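Local coordinates for protein magnesium transporter MgtE (Enterococcus faecalis, PDB 2OUX) that probably acts as a homodimeric magnesium transporter of the membrane, here represented by its magnesium-binding cytosolic part, an N domain followed by paired CBS domains, at residues D99-L104 with G126-L131; D103-L108 with K115-L120; R210-H215 with A224-D229; V235-Y240 with G246-D251; E10-L15 with L32-Y37. All coordinates share one frame; numbering follows the deposited sequence.

Interaction 1. Residues D99-L104 with G126-L131; sequences DNAVDL and GEIKEL. With MG (magnesium ion), chain D; MG (magnesium ion), chain F.
Val102 meets Ile128 and Leu131 of helix 122-131 with one branch, CG2. This methyl lies 3.5 Å from Ile128 O and 4.0 Å from Leu131 CB, and the side chains of Val102 and Leu131 cross at about a right angle. Ile128 adds CG2, 4.1 Å from Val102 CG2. Chi1 of 162° sets Val102 CG1 opposite the backbone N and leaves CG2, opposite the carbonyl carbon, to face helix 122-131. The same helical turn carries two magnesium ligands. Asp103 OD1 binds one ion at 2.2 Å, and a water of that ion donates to Asp103 OD2, so both carboxylate oxygens are engaged. Asp99 OD2 binds a second ion at 2.1 Å, and its OD1 accepts from a water on that ion. A further water on the first ion donates to Asp99 O, tying the two sites through the backbone. Ala141 O completes the first site and Asp252 of the CBS region joins the second, linking the N domain to its neighbour. The helix axes cross at -65° with a closest approach of 9.2 Å; helix 98-107 has its apolar flank on helix 122-131, and Val102 also touches Leu132 in the loop beyond.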
# COMPACT_ATOMS: atom_id res chain seq x y z
N ASP A 99 -7.09 15.08 5.55
CA ASP A 99 -7.67 14.20 6.55
C ASP A 99 -7.02 14.44 7.91
O ASP A 99 -7.71 14.50 8.93
CB ASP A 99 -7.54 12.74 6.12
CG ASP A 99 -6.10 12.29 5.97
OD1 ASP A 99 -5.17 13.14 5.91
OD2 ASP A 99 -5.91 11.07 5.91
N ASN A 100 -5.71 14.60 7.92
CA ASN A 100 -4.98 14.83 9.16
C ASN A 100 -5.27 16.21 9.73
O ASN A 100 -5.32 16.37 10.95
CB ASN A 100 -3.48 14.67 8.94
CG ASN A 100 -3.10 13.27 8.50
OD1 ASN A 100 -3.67 12.28 8.97
ND2 ASN A 100 -2.13 13.17 7.60
N ALA A 101 -5.45 17.19 8.86
CA ALA A 101 -5.74 18.54 9.33
C ALA A 101 -7.10 18.55 10.04
O ALA A 101 -7.21 19.03 11.18
CB ALA A 101 -5.74 19.52 8.17
N VAL A 102 -8.12 18.03 9.37
CA VAL A 102 -9.46 17.97 9.94
C VAL A 102 -9.43 17.30 11.31
O VAL A 102 -10.07 17.77 12.25
CB VAL A 102 -10.44 17.21 9.00
CG1 VAL A 102 -11.68 16.78 9.77
CG2 VAL A 102 -10.84 18.11 7.85
N ASP A 103 -8.69 16.20 11.44
CA ASP A 103 -8.61 15.51 12.71
C ASP A 103 -7.99 16.39 13.80
O ASP A 103 -8.51 16.46 14.92
CB ASP A 103 -7.80 14.21 12.59
CG ASP A 103 -8.53 13.15 11.80
OD1 ASP A 103 -9.63 13.46 11.33
OD2 ASP A 103 -8.00 12.02 11.64
N LEU A 104 -6.88 17.04 13.47
CA LEU A 104 -6.21 17.90 14.43
C LEU A 104 -7.23 18.93 14.93
O LEU A 104 -7.46 19.06 16.13
CB LEU A 104 -5.03 18.61 13.76
CG LEU A 104 -3.92 19.24 14.63
CD1 LEU A 104 -4.53 19.98 15.80
CD2 LEU A 104 -2.99 18.15 15.13
N GLY A 126 -10.33 25.74 2.01
CA GLY A 126 -11.32 25.07 1.19
C GLY A 126 -11.58 23.59 1.42
O GLY A 126 -12.68 23.22 1.84
N GLU A 127 -10.60 22.74 1.14
CA GLU A 127 -10.77 21.30 1.32
C GLU A 127 -11.01 20.92 2.78
O GLU A 127 -11.81 20.03 3.07
CB GLU A 127 -9.54 20.55 0.80
CG GLU A 127 -9.40 20.50 -0.71
CD GLU A 127 -9.01 21.82 -1.31
OE1 GLU A 127 -8.14 22.51 -0.74
OE2 GLU A 127 -9.57 22.18 -2.38
N ILE A 128 -10.33 21.60 3.69
CA ILE A 128 -10.50 21.32 5.11
C ILE A 128 -11.95 21.57 5.52
O ILE A 128 -12.53 20.84 6.34
CB ILE A 128 -9.58 22.22 5.99
CG1 ILE A 128 -8.10 21.85 5.80
CG2 ILE A 128 -10.01 22.11 7.44
CD1 ILE A 128 -7.80 20.40 6.06
N LYS A 129 -12.55 22.62 4.96
CA LYS A 129 -13.93 22.95 5.30
C LYS A 129 -14.94 21.94 4.79
O LYS A 129 -15.93 21.67 5.46
CB LYS A 129 -14.28 24.37 4.83
CG LYS A 129 -13.77 25.45 5.78
CD LYS A 129 -14.26 26.85 5.43
CE LYS A 129 -13.90 27.84 6.53
NZ LYS A 129 -14.23 29.26 6.18
N GLU A 130 -14.69 21.37 3.62
CA GLU A 130 -15.61 20.38 3.07
C GLU A 130 -15.65 19.13 3.95
O GLU A 130 -16.70 18.75 4.47
CB GLU A 130 -15.19 19.96 1.67
CG GLU A 130 -15.06 21.08 0.67
CD GLU A 130 -14.48 20.60 -0.65
OE1 GLU A 130 -13.38 20.01 -0.64
OE2 GLU A 130 -15.12 20.80 -1.70
N LEU A 131 -14.49 18.52 4.14
CA LEU A 131 -14.39 17.29 4.91
C LEU A 131 -14.77 17.37 6.38
O LEU A 131 -14.98 16.34 7.02
CB LEU A 131 -12.99 16.68 4.75
CG LEU A 131 -12.74 15.91 3.44
CD1 LEU A 131 -12.94 16.82 2.24
CD2 LEU A 131 -11.32 15.35 3.44
MG MG D . -10.91 12.31 9.90
MG MG F . -4.42 9.64 5.49
O HOH W 1 -10.33 13.68 8.42
O HOH W 2 -3.12 11.51 5.05
O HOH W 3 -9.26 10.81 9.56
O HOH W 4 -13.00 13.25 10.60
O HOH W 5 -11.57 11.09 11.52

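Interaction 2. Residues D103-L108 with K115-L120; sequences DLLNML and KYLSLL. With MG (magnesium ion), chain D.
Leu105 and Leu117 mark the closest backbone approach, their CA atoms 8.5 Å apart, so that side chains alone bridge the ends of helix 98-107 and helix 110-118. Leu108 reaches Tyr116 with a single methyl: CD1 sits 3.5 Å from Tyr116 CD2 and equally near CE2, meeting that side of the ring obliquely while the two side chains cross at about a right angle. Tyr116 CG stands anti to its carbonyl carbon (chi1 -66°), which carries the ring across to Leu108. The ring is flanked within its own segment as well, by Lys115 CG, 3.9 Å above the plane and over the ring centre. These are two consecutive helices of the all-helical MgtE N domain, joined by a short turn after Leu108. Beside the tyrosine contact, Leu105 CD1 and Leu117 CD1 lie 4.4 Å apart, a lighter touch. At the end of the first helix Leu104 O accepts from both Met107 N, at 2.8 Å, and Leu108 N, at 3.2 Å; the second of these bonds holds the backbone from which the Leu108 side chain projects. Leu81 of helix 79-83 packs on both Leu108 and Tyr116, and Ile128 of helix 122-131 lies against Leu105.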
# COMPACT_ATOMS: atom_id res chain seq x y z
N ASP A 103 -8.69 16.20 11.44
CA ASP A 103 -8.61 15.51 12.71
C ASP A 103 -7.99 16.39 13.80
O ASP A 103 -8.51 16.46 14.92
CB ASP A 103 -7.80 14.21 12.59
CG ASP A 103 -8.53 13.15 11.80
OD1 ASP A 103 -9.63 13.46 11.33
OD2 ASP A 103 -8.00 12.02 11.64
N LEU A 104 -6.88 17.04 13.47
CA LEU A 104 -6.21 17.90 14.43
C LEU A 104 -7.23 18.93 14.93
O LEU A 104 -7.46 19.06 16.13
CB LEU A 104 -5.03 18.61 13.76
CG LEU A 104 -3.92 19.24 14.63
CD1 LEU A 104 -4.53 19.98 15.80
CD2 LEU A 104 -2.99 18.15 15.13
N LEU A 105 -7.83 19.65 14.00
CA LEU A 105 -8.81 20.67 14.34
C LEU A 105 -9.93 20.17 15.25
O LEU A 105 -10.27 20.82 16.24
CB LEU A 105 -9.39 21.27 13.07
CG LEU A 105 -8.31 22.01 12.28
CD1 LEU A 105 -8.89 22.57 11.00
CD2 LEU A 105 -7.74 23.14 13.14
N ASN A 106 -10.49 19.00 14.94
CA ASN A 106 -11.56 18.45 15.77
C ASN A 106 -11.08 18.07 17.16
O ASN A 106 -11.89 17.72 18.02
CB ASN A 106 -12.20 17.25 15.09
CG ASN A 106 -12.91 17.63 13.81
OD1 ASN A 106 -13.60 18.64 13.77
ND2 ASN A 106 -12.76 16.82 12.78
N MSE A 107 -9.78 18.15 17.39
CA MSE A 107 -9.21 17.81 18.69
C MSE A 107 -9.00 19.06 19.54
O MSE A 107 -9.16 19.03 20.76
CB MSE A 107 -7.89 17.07 18.53
CG MSE A 107 -8.06 15.62 18.13
SE MSE A 107 -8.97 14.57 19.48
CE MSE A 107 -10.82 14.93 19.00
N LEU A 108 -8.64 20.16 18.89
CA LEU A 108 -8.42 21.41 19.60
C LEU A 108 -9.75 21.89 20.16
O LEU A 108 -10.81 21.44 19.73
CB LEU A 108 -7.87 22.46 18.64
CG LEU A 108 -6.61 22.10 17.85
CD1 LEU A 108 -6.28 23.22 16.89
CD2 LEU A 108 -5.46 21.83 18.81
N LYS A 115 -10.11 29.99 15.43
CA LYS A 115 -9.03 30.96 15.34
C LYS A 115 -8.00 30.57 14.28
O LYS A 115 -7.63 31.40 13.44
CB LYS A 115 -8.37 31.14 16.72
CG LYS A 115 -7.15 30.26 16.96
CD LYS A 115 -5.87 31.09 16.93
CE LYS A 115 -5.66 31.83 18.25
NZ LYS A 115 -5.56 30.87 19.40
N TYR A 116 -7.53 29.32 14.30
CA TYR A 116 -6.55 28.88 13.32
C TYR A 116 -7.18 28.86 11.94
O TYR A 116 -6.57 29.24 10.95
CB TYR A 116 -6.04 27.47 13.65
CG TYR A 116 -5.25 27.39 14.93
CD1 TYR A 116 -4.16 28.23 15.16
CD2 TYR A 116 -5.60 26.48 15.92
CE1 TYR A 116 -3.43 28.17 16.35
CE2 TYR A 116 -4.88 26.41 17.11
CZ TYR A 116 -3.80 27.26 17.32
OH TYR A 116 -3.11 27.21 18.52
N LEU A 117 -8.43 28.42 11.90
CA LEU A 117 -9.18 28.35 10.66
C LEU A 117 -9.37 29.75 10.08
O LEU A 117 -9.40 29.94 8.87
CB LEU A 117 -10.54 27.70 10.94
CG LEU A 117 -11.35 27.12 9.79
CD1 LEU A 117 -10.49 26.17 8.95
CD2 LEU A 117 -12.54 26.39 10.39
N SER A 118 -9.50 30.74 10.96
CA SER A 118 -9.68 32.11 10.53
C SER A 118 -8.40 32.65 9.89
O SER A 118 -8.45 33.48 8.98
CB SER A 118 -10.07 33.00 11.71
OG SER A 118 -8.97 33.20 12.59
N LEU A 119 -7.26 32.17 10.37
CA LEU A 119 -5.96 32.62 9.86
C LEU A 119 -5.65 32.14 8.45
O LEU A 119 -4.63 32.53 7.87
CB LEU A 119 -4.86 32.15 10.82
CG LEU A 119 -4.96 32.70 12.24
CD1 LEU A 119 -3.98 31.99 13.16
CD2 LEU A 119 -4.68 34.19 12.22
N LEU A 120 -6.52 31.30 7.89
CA LEU A 120 -6.31 30.76 6.55
C LEU A 120 -7.13 31.47 5.48
O LEU A 120 -8.25 31.89 5.73
CB LEU A 120 -6.66 29.27 6.50
CG LEU A 120 -5.93 28.29 7.41
CD1 LEU A 120 -6.41 26.89 7.09
CD2 LEU A 120 -4.42 28.39 7.20
MG MG D . -10.91 12.31 9.90
O HOH W 3 -9.26 10.81 9.56
O HOH W 4 -13.00 13.25 10.60
O HOH W 5 -11.57 11.09 11.52
O HOH W 1 -10.33 13.68 8.42

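Interaction 3. Residues R210-H215 with A224-D229; sequences RVISVH and AQTIRD. With MG (magnesium ion), chain C.
Apolar contact comes first: Ile212 CG2 meets Thr226 CG2 at 4.0 Å, methyl against methyl, with the two side chains sliding past each other in opposite directions. Chi1 of -61° (to Ile212 CG1) and -68° (to Thr226 OG1) leaves CG2 of each residue opposite its backbone N, which brings the two methyls together. Val214 makes a looser approach from the strand, its CG1 lying 4.3 Å from Thr226 OG1. Among polar interactions, the Thr226 hydroxyl has a weak hydrogen bond to Asp222 O, one turn earlier. Along the helix surface Gln225 NE2 makes weak bonds to both carboxylate oxygens of Asp229, while Gln225 OE1 accepts weakly from Arg228 NH2 at 3.3 Å. Arg228 also forms a salt bridge with Asp258 of the second subunit. Metal binding is a matter of backbone: Arg228 O holds a magnesium ion at 2.0 Å, four waters surround that ion, and Asp231 OD1 completes its ligands. The fold here is the beta-alpha-beta unit of the second CBS domain, strand 214-215 leading through helix 220-230 to strand 234-238. The chemistry implies that the contact between the segments is apolar and light, resting on Thr226 with its methyl on Ile212 and its hydroxyl near Val214, while the charged side of the helix engages the second subunit and its backbone the ion.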
# COMPACT_ATOMS: atom_id res chain seq x y z
N ARG A 210 -13.84 -1.45 -14.56
CA ARG A 210 -14.42 -1.94 -13.31
C ARG A 210 -13.72 -1.38 -12.07
O ARG A 210 -13.18 -2.12 -11.25
CB ARG A 210 -14.38 -3.47 -13.28
CG ARG A 210 -15.26 -4.13 -14.33
CD ARG A 210 -15.16 -5.64 -14.23
NE ARG A 210 -15.72 -6.14 -12.97
CZ ARG A 210 -17.02 -6.23 -12.71
NH1 ARG A 210 -17.90 -5.84 -13.62
NH2 ARG A 210 -17.43 -6.70 -11.54
N VAL A 211 -13.75 -0.06 -11.93
CA VAL A 211 -13.13 0.58 -10.78
C VAL A 211 -14.02 0.42 -9.55
O VAL A 211 -15.21 0.69 -9.59
CB VAL A 211 -12.85 2.07 -11.05
CG1 VAL A 211 -14.11 2.76 -11.56
CG2 VAL A 211 -12.34 2.74 -9.79
N ILE A 212 -13.41 -0.04 -8.46
CA ILE A 212 -14.09 -0.26 -7.19
C ILE A 212 -14.00 1.02 -6.37
O ILE A 212 -12.93 1.62 -6.26
CB ILE A 212 -13.43 -1.41 -6.39
CG1 ILE A 212 -13.50 -2.72 -7.18
CG2 ILE A 212 -14.10 -1.57 -5.04
CD1 ILE A 212 -12.47 -2.81 -8.31
N SER A 213 -15.12 1.44 -5.79
CA SER A 213 -15.16 2.63 -4.97
C SER A 213 -16.19 2.46 -3.87
O SER A 213 -16.96 1.50 -3.88
CB SER A 213 -15.51 3.86 -5.82
OG SER A 213 -16.81 3.77 -6.35
N VAL A 214 -16.20 3.40 -2.93
CA VAL A 214 -17.13 3.40 -1.81
C VAL A 214 -17.84 4.74 -1.79
O VAL A 214 -17.37 5.71 -2.40
CB VAL A 214 -16.39 3.19 -0.47
CG1 VAL A 214 -15.66 1.86 -0.49
CG2 VAL A 214 -15.40 4.33 -0.24
N HIS A 215 -18.98 4.80 -1.10
CA HIS A 215 -19.77 6.03 -1.00
C HIS A 215 -19.30 6.82 0.22
O HIS A 215 -18.99 6.24 1.25
CB HIS A 215 -21.26 5.69 -0.86
CG HIS A 215 -22.15 6.90 -0.76
ND1 HIS A 215 -22.39 7.74 -1.83
CD2 HIS A 215 -22.85 7.41 0.28
CE1 HIS A 215 -23.19 8.72 -1.45
NE2 HIS A 215 -23.48 8.54 -0.17
N ALA A 224 -13.10 -0.65 5.38
CA ALA A 224 -11.99 -1.50 5.78
C ALA A 224 -12.13 -2.88 5.15
O ALA A 224 -11.13 -3.48 4.72
CB ALA A 224 -11.95 -1.61 7.29
N GLN A 225 -13.36 -3.39 5.09
CA GLN A 225 -13.59 -4.72 4.53
C GLN A 225 -13.24 -4.76 3.04
O GLN A 225 -12.70 -5.75 2.55
CB GLN A 225 -15.05 -5.15 4.73
CG GLN A 225 -15.33 -6.60 4.36
CD GLN A 225 -14.46 -7.58 5.13
OE1 GLN A 225 -14.25 -7.42 6.33
NE2 GLN A 225 -13.95 -8.59 4.44
N THR A 226 -13.55 -3.67 2.34
CA THR A 226 -13.25 -3.58 0.92
C THR A 226 -11.73 -3.61 0.73
O THR A 226 -11.22 -4.27 -0.17
CB THR A 226 -13.83 -2.27 0.31
OG1 THR A 226 -15.26 -2.34 0.31
CG2 THR A 226 -13.33 -2.05 -1.12
N ILE A 227 -11.02 -2.90 1.59
CA ILE A 227 -9.56 -2.83 1.50
C ILE A 227 -8.97 -4.19 1.80
O ILE A 227 -7.97 -4.60 1.22
CB ILE A 227 -8.98 -1.79 2.49
CG1 ILE A 227 -9.31 -0.37 2.02
CG2 ILE A 227 -7.47 -1.93 2.56
CD1 ILE A 227 -10.70 -0.21 1.44
N ARG A 228 -9.61 -4.89 2.73
CA ARG A 228 -9.19 -6.21 3.18
C ARG A 228 -9.41 -7.21 2.05
O ARG A 228 -8.53 -7.98 1.72
CB ARG A 228 -10.00 -6.58 4.42
CG ARG A 228 -9.44 -7.72 5.26
CD ARG A 228 -9.57 -7.39 6.75
NE ARG A 228 -10.84 -6.72 7.05
CZ ARG A 228 -11.16 -6.22 8.24
NH1 ARG A 228 -10.31 -6.29 9.25
NH2 ARG A 228 -12.35 -5.64 8.41
N ASP A 229 -10.59 -7.19 1.45
CA ASP A 229 -10.90 -8.12 0.37
C ASP A 229 -10.11 -7.91 -0.92
O ASP A 229 -9.59 -8.85 -1.50
CB ASP A 229 -12.39 -8.07 0.03
CG ASP A 229 -13.25 -8.62 1.15
OD1 ASP A 229 -12.79 -9.54 1.85
OD2 ASP A 229 -14.39 -8.14 1.30
MG MG C . -6.77 -8.86 2.15
O HOH W 6 -7.49 -10.45 0.58
O HOH W 7 -7.76 -10.05 3.78
O HOH W 8 -5.60 -7.71 3.51
O HOH W 9 -5.25 -10.30 2.30

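Interaction 4. Residues V235-Y240 with G246-D251; sequences VPVTDY and GIVTVD
Val237 belongs to the first strand of an antiparallel beta hairpin in the second CBS domain, and its side chain can be followed outward. CB lies 3.5 Å from Gly246 O. From there CG2, anti to the carbonyl carbon because chi1 is -175°, passes that same oxygen and ends 3.9 Å from Val248 CG2, the two valines crossing obliquely. Val235 lies on this face too, side by side with Val248 and pointing the same way. Pro236 and Ile247 occupy the other face as a non-hydrogen-bonded pair; Tyr177, a magnesium-site residue, touches both. Val235 and Val248 form a hydrogen-bonded pair through reciprocal backbone bonds, both 3.0 Å. Val237 and Gly246 form the next such pair, with Gly246 N to Val237 O weak. At the end of the strand, right before helix 250-262, Thr249 OG1 donates to Asp251 OD2 at 2.6 Å, meeting that oxygen on its syn side, 30° out of the carboxylate plane.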
# COMPACT_ATOMS: atom_id res chain seq x y z
N VAL A 235 -8.59 3.40 -1.88
CA VAL A 235 -9.88 3.21 -2.52
C VAL A 235 -10.59 4.54 -2.67
O VAL A 235 -10.67 5.33 -1.73
CB VAL A 235 -10.77 2.20 -1.72
CG1 VAL A 235 -11.18 2.78 -0.37
CG2 VAL A 235 -11.98 1.82 -2.56
N PRO A 236 -11.10 4.82 -3.88
CA PRO A 236 -11.80 6.09 -4.15
C PRO A 236 -13.15 6.23 -3.47
O PRO A 236 -13.83 5.24 -3.19
CB PRO A 236 -11.88 6.12 -5.68
CG PRO A 236 -11.96 4.70 -6.05
CD PRO A 236 -10.97 4.03 -5.11
N VAL A 237 -13.52 7.47 -3.20
CA VAL A 237 -14.77 7.80 -2.53
C VAL A 237 -15.60 8.74 -3.41
O VAL A 237 -15.07 9.69 -3.97
CB VAL A 237 -14.50 8.50 -1.17
CG1 VAL A 237 -15.81 8.73 -0.43
CG2 VAL A 237 -13.56 7.65 -0.34
N THR A 238 -16.90 8.47 -3.51
CA THR A 238 -17.77 9.30 -4.34
C THR A 238 -19.09 9.59 -3.65
O THR A 238 -19.37 9.07 -2.57
CB THR A 238 -18.11 8.59 -5.67
OG1 THR A 238 -19.04 7.52 -5.42
CG2 THR A 238 -16.85 7.99 -6.30
N ASP A 239 -19.91 10.43 -4.28
CA ASP A 239 -21.24 10.72 -3.77
C ASP A 239 -22.17 9.81 -4.57
O ASP A 239 -21.71 9.02 -5.39
CB ASP A 239 -21.61 12.19 -4.00
CG ASP A 239 -21.44 12.62 -5.44
OD1 ASP A 239 -21.53 11.77 -6.34
OD2 ASP A 239 -21.22 13.83 -5.66
N TYR A 240 -23.48 9.91 -4.35
CA TYR A 240 -24.40 9.06 -5.09
C TYR A 240 -24.32 9.29 -6.59
O TYR A 240 -24.71 8.43 -7.37
CB TYR A 240 -25.83 9.28 -4.60
CG TYR A 240 -26.07 8.80 -3.19
CD1 TYR A 240 -25.88 7.46 -2.85
CD2 TYR A 240 -26.47 9.68 -2.19
CE1 TYR A 240 -26.10 7.01 -1.54
CE2 TYR A 240 -26.69 9.25 -0.88
CZ TYR A 240 -26.50 7.91 -0.56
OH TYR A 240 -26.70 7.48 0.73
N GLY A 246 -12.62 11.74 -2.83
CA GLY A 246 -11.36 11.51 -2.17
C GLY A 246 -10.97 10.04 -2.16
O GLY A 246 -11.55 9.22 -2.87
N ILE A 247 -9.96 9.73 -1.35
CA ILE A 247 -9.48 8.36 -1.24
C ILE A 247 -9.22 8.03 0.21
O ILE A 247 -8.90 8.92 1.01
CB ILE A 247 -8.16 8.15 -2.00
CG1 ILE A 247 -7.14 9.22 -1.57
CG2 ILE A 247 -8.40 8.15 -3.50
CD1 ILE A 247 -5.73 8.94 -2.04
N VAL A 248 -9.34 6.76 0.53
CA VAL A 248 -9.08 6.26 1.87
C VAL A 248 -7.90 5.31 1.68
O VAL A 248 -7.97 4.39 0.88
CB VAL A 248 -10.30 5.49 2.42
CG1 VAL A 248 -9.93 4.75 3.66
CG2 VAL A 248 -11.41 6.46 2.73
N THR A 249 -6.81 5.56 2.41
CA THR A 249 -5.60 4.77 2.28
C THR A 249 -5.46 3.64 3.29
O THR A 249 -5.98 3.73 4.40
CB THR A 249 -4.37 5.69 2.37
OG1 THR A 249 -4.42 6.44 3.60
CG2 THR A 249 -4.39 6.67 1.21
N VAL A 250 -4.74 2.59 2.91
CA VAL A 250 -4.58 1.44 3.79
C VAL A 250 -3.96 1.74 5.15
O VAL A 250 -4.27 1.07 6.13
CB VAL A 250 -3.75 0.31 3.11
CG1 VAL A 250 -2.28 0.72 2.96
CG2 VAL A 250 -3.87 -0.96 3.91
N ASP A 251 -3.07 2.73 5.22
CA ASP A 251 -2.45 3.04 6.50
C ASP A 251 -3.46 3.56 7.51
O ASP A 251 -3.35 3.26 8.70
CB ASP A 251 -1.32 4.07 6.32
CG ASP A 251 -1.79 5.33 5.66
OD1 ASP A 251 -1.56 6.41 6.24
OD2 ASP A 251 -2.38 5.24 4.55

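Interaction 5. Residues E10-L15 with L32-Y37; sequences EQFALL and LALHIY
Leu34 and Leu15 reach toward each other tip to tip, with CD1 of Leu34 3.6 Å from CD1 of Leu15. The same Leu34 methyl serves a second neighbour: Phe12 CE1 lies 4.1 Å away, its ring meeting the methyl at a slant while the two side chains run obliquely to one another. The other branch, CD2, turns to Gln11, whose OE1 is 3.9 Å off; here the side chains slide past in opposite directions. Leu34 thus spreads its fork over three residues of helix 8-20, with CD1 shared by Phe12 and Leu15 and CD2 given to Gln11. Its CG is anti to the carbonyl carbon (chi1 -63°), directing the fork at the helix. Gln11 is bent at chi2 (-71°), which brings OE1 alongside Leu34 CD2. The contact is van der Waals packing of Leu34 on Leu15 and Phe12, with the Gln11 amide alongside. It fastens the N-terminal helix 8-20 to the entry of helix 36-43 in the helical N-terminal part of the protein, away from the magnesium sites. Around it Leu15 also packs on Phe27, Leu30 and Phe31 of helix 24-31, and Phe12 meets Phe42 of helix 36-43 edge to face. Helix 8-20 thereby lies against both following helices, while His35 and Tyr37 at the start of helix 36-43 meet Tyr230 of the second subunit.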
# COMPACT_ATOMS: atom_id res chain seq x y z
N GLU A 10 21.18 6.62 19.61
CA GLU A 10 22.38 7.27 19.10
C GLU A 10 22.06 8.48 18.22
O GLU A 10 22.50 9.59 18.49
CB GLU A 10 23.22 6.27 18.31
CG GLU A 10 24.41 6.89 17.59
CD GLU A 10 25.17 5.87 16.75
OE1 GLU A 10 24.53 5.18 15.93
OE2 GLU A 10 26.41 5.77 16.91
N GLN A 11 21.28 8.25 17.17
CA GLN A 11 20.91 9.31 16.24
C GLN A 11 20.25 10.50 16.93
O GLN A 11 20.62 11.65 16.70
CB GLN A 11 19.99 8.76 15.15
CG GLN A 11 20.66 8.60 13.79
CD GLN A 11 20.95 9.94 13.13
OE1 GLN A 11 20.03 10.65 12.71
NE2 GLN A 11 22.22 10.29 13.04
N PHE A 12 19.26 10.22 17.78
CA PHE A 12 18.55 11.28 18.50
C PHE A 12 19.51 12.12 19.33
O PHE A 12 19.38 13.35 19.39
CB PHE A 12 17.46 10.68 19.39
CG PHE A 12 16.20 10.29 18.65
CD1 PHE A 12 16.14 10.34 17.26
CD2 PHE A 12 15.08 9.88 19.35
CE1 PHE A 12 14.98 9.99 16.58
CE2 PHE A 12 13.90 9.53 18.68
CZ PHE A 12 13.86 9.58 17.29
N ALA A 13 20.48 11.47 19.97
CA ALA A 13 21.47 12.15 20.81
C ALA A 13 22.28 13.16 20.01
O ALA A 13 22.51 14.29 20.46
CB ALA A 13 22.40 11.13 21.46
N LEU A 14 22.74 12.76 18.82
CA LEU A 14 23.50 13.64 17.95
C LEU A 14 22.59 14.79 17.55
O LEU A 14 22.98 15.96 17.56
CB LEU A 14 23.96 12.90 16.70
CG LEU A 14 25.28 12.12 16.70
CD1 LEU A 14 25.32 11.07 17.81
CD2 LEU A 14 25.44 11.46 15.34
N LEU A 15 21.35 14.45 17.19
CA LEU A 15 20.35 15.42 16.78
C LEU A 15 20.12 16.47 17.86
O LEU A 15 20.09 17.67 17.58
CB LEU A 15 19.03 14.73 16.47
CG LEU A 15 18.41 14.86 15.08
CD1 LEU A 15 17.02 14.24 15.12
CD2 LEU A 15 18.32 16.32 14.66
N LEU A 32 15.87 15.78 8.67
CA LEU A 32 15.21 15.49 7.40
C LEU A 32 15.64 14.16 6.79
O LEU A 32 15.08 13.73 5.81
CB LEU A 32 15.45 16.64 6.42
CG LEU A 32 14.35 17.70 6.19
CD1 LEU A 32 13.40 17.78 7.37
CD2 LEU A 32 15.00 19.06 5.93
N ALA A 33 16.64 13.51 7.37
CA ALA A 33 17.09 12.21 6.87
C ALA A 33 16.27 11.11 7.56
O ALA A 33 16.25 9.96 7.12
CB ALA A 33 18.58 12.02 7.16
N LEU A 34 15.61 11.48 8.64
CA LEU A 34 14.77 10.55 9.39
C LEU A 34 13.40 10.43 8.73
O LEU A 34 12.91 11.39 8.13
CB LEU A 34 14.57 11.05 10.83
CG LEU A 34 15.72 11.21 11.82
CD1 LEU A 34 15.22 11.97 13.03
CD2 LEU A 34 16.25 9.85 12.24
N HIS A 35 12.80 9.26 8.84
CA HIS A 35 11.46 9.00 8.32
C HIS A 35 10.53 9.86 9.20
O HIS A 35 10.81 10.05 10.37
CB HIS A 35 11.13 7.51 8.50
CG HIS A 35 9.71 7.15 8.15
ND1 HIS A 35 9.38 6.47 6.99
CD2 HIS A 35 8.56 7.37 8.81
CE1 HIS A 35 8.08 6.28 6.96
NE2 HIS A 35 7.55 6.81 8.05
N ILE A 36 9.44 10.37 8.64
CA ILE A 36 8.54 11.22 9.41
C ILE A 36 8.07 10.66 10.75
O ILE A 36 7.77 11.42 11.66
CB ILE A 36 7.30 11.65 8.60
CG1 ILE A 36 6.63 10.42 7.98
CG2 ILE A 36 7.70 12.68 7.55
CD1 ILE A 36 5.27 10.71 7.38
N TYR A 37 7.99 9.33 10.88
CA TYR A 37 7.58 8.74 12.15
C TYR A 37 8.69 8.89 13.19
O TYR A 37 8.41 9.08 14.37
CB TYR A 37 7.26 7.25 12.01
CG TYR A 37 7.19 6.54 13.35
CD1 TYR A 37 6.09 6.69 14.20
CD2 TYR A 37 8.25 5.75 13.79
CE1 TYR A 37 6.04 6.07 15.45
CE2 TYR A 37 8.21 5.12 15.04
CZ TYR A 37 7.11 5.29 15.86
OH TYR A 37 7.09 4.65 17.08

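Interactions 1 and 2 share helix 98-107 and touch through Ile128 CG2 and Leu105 CD1, 3.8 Å apart, so one helix packs against two successive partners while presenting its aspartates to magnesium. Interactions 3 and 4 are joined in one CBS sheet, where Val214 N lies 3.0 Å from Pro236 O, a probable hydrogen bond; their centres are 8 Å apart. Between the domains, interactions 1 and 4 come within about 5 Å at their nearest atoms without touching, and the side chain of Pro236 in interaction 4 is about 3 Å from a bound magnesium ion. Interaction 5 lies away from the metal sites, its centre about 29 Å from that of interaction 1, but like interactions 3 and 4 it reaches the second subunit.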